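Local coordinates for polyketide synthase (Lyngbya majuscula 19L, PDB 3QIT), which probably releases the finished chain in curacin A biosynthesis as a decarboxylating thioesterase, hydrolysing the thioester and forming a terminal alkene with loss of sulfate, at residues A277-A280 and S281-T285; Q222-E225 and M226-S229. All blocks are in the same frame, centred on the assembly; numbering follows the deposited sequence.

Both contacts are local, each lying along one helix of an alpha/beta-hydrolase fold, and they follow one another along the chain without nesting or crossing. Interaction 2 comes first, joining 222-225 to 226-229 within helix 220-229, just ahead of strand 234-239; this helix lies against helix 104-115 and helix 247-256 and also meets the second subunit. The chain then runs through strand 234-239, helix 247-256 and edge strand 261-265 before interaction 1 joins 277-280 to 281-285 along helix 276-284, which packs on helix 43-51 and the central sheet. Neither closes a loop. The centres of interactions 1 and 2 lie about 26 Å apart and the nearest atoms of interactions 1 and 2 about 16 Å apart, without touching.

Interaction 1: residues A277-A280 and S281-T285; sequences AALA and SLILT
Leu-279 and Ile-283, one turn apart, form the tightly packed side of the C-terminal helix 276-284 of this alpha/beta-hydrolase fold. Leu-279 CG lies 4.2 Å from Ile-283 CD1, and CD1 of the same leucine is 4.4 Å from Leu-282 CD2. In Ile-283, CG1 stands beside the backbone N (chi1 -66°), which brings it back along the helix to within 3.3 Å of Leu-279 O; from there CD1 continues toward the leucine side chain. Other parts of the fold cover this buried ridge: Leu-279 and Ile-283 reach Val-126 and Ile-124 of strand 120-126, respectively, while Ala-280 touches Pro-48 and Ile-283 touches Leu-49 of helix 43-51. Leu-284 reaches back in the same manner as the isoleucine, with its CG 3.3 Å from Ala-280 O.

The solvent side, by contrast, carries Ala-277 and Ser-281, joined through the backbone and without side-chain packing between them. Four successive alpha-helical hydrogen bonds run beneath both sides, from Ser-281 N to Ala-277 O through to Leu-284 N to Ala-280 O; the one from Ile-283 N to Leu-279 O is 3.0 Å long, with an angle of 163° at the hydrogen. Farther along, the backbone bond from Thr-285 N to Ser-281 O is weak, and the threonine side chain folds back so that Thr-285 OG1 donates to Leu-282 O at 2.9 Å, approaching from the same face of the carbonyl plane as Thr-285 N.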
loop_
_atom_site.group_PDB
_atom_site.type_symbol
_atom_site.label_atom_id
_atom_site.label_comp_id
_atom_site.label_asym_id
_atom_site.label_seq_id
_atom_site.Cartn_x
_atom_site.Cartn_y
_atom_site.Cartn_z
ATOM N N ALA B 277 16.864 -27.695 14.961
ATOM C CA ALA B 277 16.306 -28.885 15.626
ATOM C C ALA B 277 15.575 -28.502 16.916
ATOM O O ALA B 277 14.495 -29.023 17.210
ATOM C CB ALA B 277 17.391 -29.903 15.915
ATOM N N ALA B 278 16.179 -27.603 17.695
ATOM C CA ALA B 278 15.572 -27.141 18.947
ATOM C C ALA B 278 14.260 -26.419 18.706
ATOM O O ALA B 278 13.290 -26.585 19.464
ATOM C CB ALA B 278 16.552 -26.249 19.740
ATOM N N LEU B 279 14.219 -25.585 17.656
ATOM C CA LEU B 279 12.996 -24.910 17.313
ATOM C C LEU B 279 11.902 -25.901 16.870
ATOM O O LEU B 279 10.757 -25.790 17.289
ATOM C CB LEU B 279 13.278 -23.829 16.248
ATOM C CG LEU B 279 12.092 -22.984 15.824
ATOM C CD1 LEU B 279 11.362 -22.346 17.012
ATOM C CD2 LEU B 279 12.647 -21.908 14.843
ATOM N N ALA B 280 12.259 -26.899 16.064
ATOM C CA ALA B 280 11.286 -27.914 15.668
ATOM C C ALA B 280 10.729 -28.608 16.912
ATOM O O ALA B 280 9.515 -28.842 17.018
ATOM C CB ALA B 280 11.926 -28.931 14.740
ATOM N N SER B 281 11.630 -28.924 17.835
ATOM C CA SER B 281 11.264 -29.630 19.063
ATOM C C SER B 281 10.269 -28.809 19.864
ATOM O O SER B 281 9.269 -29.329 20.358
ATOM C CB SER B 281 12.504 -29.906 19.900
ATOM O OG SER B 281 12.160 -30.660 21.043
ATOM N N LEU B 282 10.531 -27.505 19.964
ATOM C CA LEU B 282 9.622 -26.612 20.667
ATOM C C LEU B 282 8.219 -26.557 20.020
ATOM O O LEU B 282 7.196 -26.570 20.710
ATOM C CB LEU B 282 10.253 -25.227 20.732
ATOM C CG LEU B 282 9.410 -24.133 21.337
ATOM C CD1 LEU B 282 9.077 -24.459 22.795
ATOM C CD2 LEU B 282 10.252 -22.889 21.252
ATOM N N ILE B 283 8.185 -26.504 18.693
ATOM C CA ILE B 283 6.935 -26.505 17.933
ATOM C C ILE B 283 6.151 -27.803 18.175
ATOM O O ILE B 283 4.934 -27.764 18.342
ATOM C CB ILE B 283 7.218 -26.295 16.435
ATOM C CG1 ILE B 283 7.783 -24.877 16.217
ATOM C CG2 ILE B 283 5.955 -26.474 15.576
ATOM C CD1 ILE B 283 8.359 -24.678 14.832
ATOM N N LEU B 284 6.875 -28.921 18.206
ATOM C CA LEU B 284 6.304 -30.264 18.384
ATOM C C LEU B 284 5.639 -30.439 19.748
ATOM O O LEU B 284 4.732 -31.265 19.916
ATOM C CB LEU B 284 7.393 -31.335 18.211
ATOM C CG LEU B 284 7.873 -31.639 16.789
ATOM C CD1 LEU B 284 9.177 -32.441 16.769
ATOM C CD2 LEU B 284 6.797 -32.348 15.977
ATOM N N THR B 285 6.099 -29.668 20.722
ATOM C CA THR B 285 5.597 -29.805 22.086
ATOM C C THR B 285 4.457 -28.848 22.408
ATOM O O THR B 285 3.878 -28.920 23.498
ATOM C CB THR B 285 6.709 -29.634 23.146
ATOM O OG1 THR B 285 7.261 -28.321 23.066
ATOM C CG2 THR B 285 7.807 -30.662 22.955
#

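Interaction 2: residues Q222-E225 and M226-S229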
loop_
_atom_site.group_PDB
_atom_site.type_symbol
_atom_site.label_atom_id
_atom_site.label_comp_id
_atom_site.label_asym_id
_atom_site.label_seq_id
_atom_site.Cartn_x
_atom_site.Cartn_y
_atom_site.Cartn_z
ATOM N N GLN B 222 0.903 1.668 19.411
ATOM C CA GLN B 222 -0.188 0.949 18.752
ATOM C C GLN B 222 0.118 -0.551 18.630
ATOM O O GLN B 222 -0.762 -1.394 18.859
ATOM C CB GLN B 222 -0.461 1.550 17.369
ATOM C CG GLN B 222 -1.748 1.073 16.706
ATOM C CD GLN B 222 -2.958 1.939 17.054
ATOM O OE1 GLN B 222 -3.321 2.091 18.225
ATOM N NE2 GLN B 222 -3.598 2.497 16.029
ATOM N N TYR B 223 1.362 -0.864 18.271
ATOM C CA TYR B 223 1.786 -2.251 18.109
ATOM C C TYR B 223 1.667 -3.040 19.408
ATOM O O TYR B 223 1.219 -4.182 19.394
ATOM C CB TYR B 223 3.207 -2.373 17.540
ATOM C CG TYR B 223 3.546 -3.816 17.243
ATOM C CD1 TYR B 223 2.751 -4.553 16.364
ATOM C CD2 TYR B 223 4.606 -4.463 17.882
ATOM C CE1 TYR B 223 3.012 -5.885 16.085
ATOM C CE2 TYR B 223 4.891 -5.819 17.605
ATOM C CZ TYR B 223 4.077 -6.519 16.704
ATOM O OH TYR B 223 4.301 -7.852 16.412
ATOM N N LEU B 224 2.063 -2.432 20.522
ATOM C CA LEU B 224 1.927 -3.084 21.824
ATOM C C LEU B 224 0.459 -3.369 22.131
ATOM O O LEU B 224 0.133 -4.398 22.730
ATOM C CB LEU B 224 2.548 -2.235 22.938
ATOM C CG LEU B 224 4.073 -2.047 22.911
ATOM C CD1 LEU B 224 4.517 -1.120 24.043
ATOM C CD2 LEU B 224 4.794 -3.391 22.998
ATOM N N GLU B 225 -0.432 -2.475 21.709
ATOM C CA GLU B 225 -1.851 -2.721 21.924
ATOM C C GLU B 225 -2.308 -3.953 21.147
ATOM O O GLU B 225 -3.129 -4.725 21.641
ATOM C CB GLU B 225 -2.706 -1.493 21.588
ATOM C CG GLU B 225 -2.568 -0.342 22.592
ATOM C CD GLU B 225 -3.172 -0.642 23.970
ATOM O OE1 GLU B 225 -2.859 0.104 24.928
ATOM O OE2 GLU B 225 -3.963 -1.607 24.104
ATOM N N MET B 226 -1.767 -4.134 19.943
ATOM C CA MET B 226 -2.023 -5.343 19.160
ATOM C C MET B 226 -1.549 -6.570 19.938
ATOM O O MET B 226 -2.315 -7.528 20.115
ATOM C CB MET B 226 -1.336 -5.267 17.789
ATOM C CG MET B 226 -1.068 -6.627 17.125
ATOM S SD MET B 226 -0.603 -6.504 15.391
ATOM C CE MET B 226 -2.199 -6.136 14.678
ATOM N N LEU B 227 -0.300 -6.523 20.407
ATOM C CA LEU B 227 0.297 -7.638 21.158
ATOM C C LEU B 227 -0.520 -7.968 22.414
ATOM O O LEU B 227 -0.761 -9.147 22.724
ATOM C CB LEU B 227 1.753 -7.342 21.537
ATOM C CG LEU B 227 2.806 -7.152 20.425
ATOM C CD1 LEU B 227 4.175 -6.950 21.014
ATOM C CD2 LEU B 227 2.825 -8.298 19.422
ATOM N N LYS B 228 -0.985 -6.923 23.094
ATOM C CA LYS B 228 -1.780 -7.082 24.306
ATOM C C LYS B 228 -3.089 -7.830 24.029
ATOM O O LYS B 228 -3.565 -8.576 24.886
ATOM C CB LYS B 228 -2.054 -5.710 24.943
ATOM C CG LYS B 228 -2.473 -5.766 26.401
ATOM C CD LYS B 228 -2.738 -4.375 26.975
ATOM C CE LYS B 228 -3.121 -4.461 28.456
ATOM N NZ LYS B 228 -3.639 -3.167 29.005
ATOM N N SER B 229 -3.633 -7.642 22.823
ATOM C CA SER B 229 -4.949 -8.168 22.425
ATOM C C SER B 229 -4.953 -9.648 22.023
ATOM O O SER B 229 -6.023 -10.282 21.964
ATOM C CB SER B 229 -5.520 -7.339 21.267
ATOM O OG SER B 229 -4.952 -7.718 20.015
#
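A Met-aromatic contact and a CH-pi contact meet at one tyrosine of helix 220-229, where Met-226 and Leu-227 both pack on Tyr-223. Leu-227 CG sits over one ring face, 4.1 Å from the Tyr-223 ring centroid and displaced toward the rim, while Leu-227 CD2 comes within 3.5 Å of Tyr-223 CZ. Met-226 SD approaches the ring obliquely, 3.7 Å from Tyr-223 CE1. With CG anti to the backbone N (chi1 -174°), the tyrosine ring swings forward to meet both residues. Its hydroxyl is hydrogen-bonded to Thr-110 of helix 104-115, and an alanine in place of Tyr-223 would probably leave that threonine without this partner and open a gap beside Met-226 and Leu-227.

A 3.0 Å backbone bond from Leu-227 N to Tyr-223 O ties the same pair. On the solvent side, Glu-225 OE2 and Lys-228 NZ stay 5.2 Å apart, the side chains lying alongside without a salt bridge. Ser-229 OG donates to Met-226 O at 2.6 Å. Met-226 also packs on Leu-144 of the second subunit. With Tyr-223 and Leu-227 turned onto helix 104-115 and Glu-225 and Lys-228 exposed, this is an amphipathic helix flanking the core of an alpha/beta-hydrolase fold.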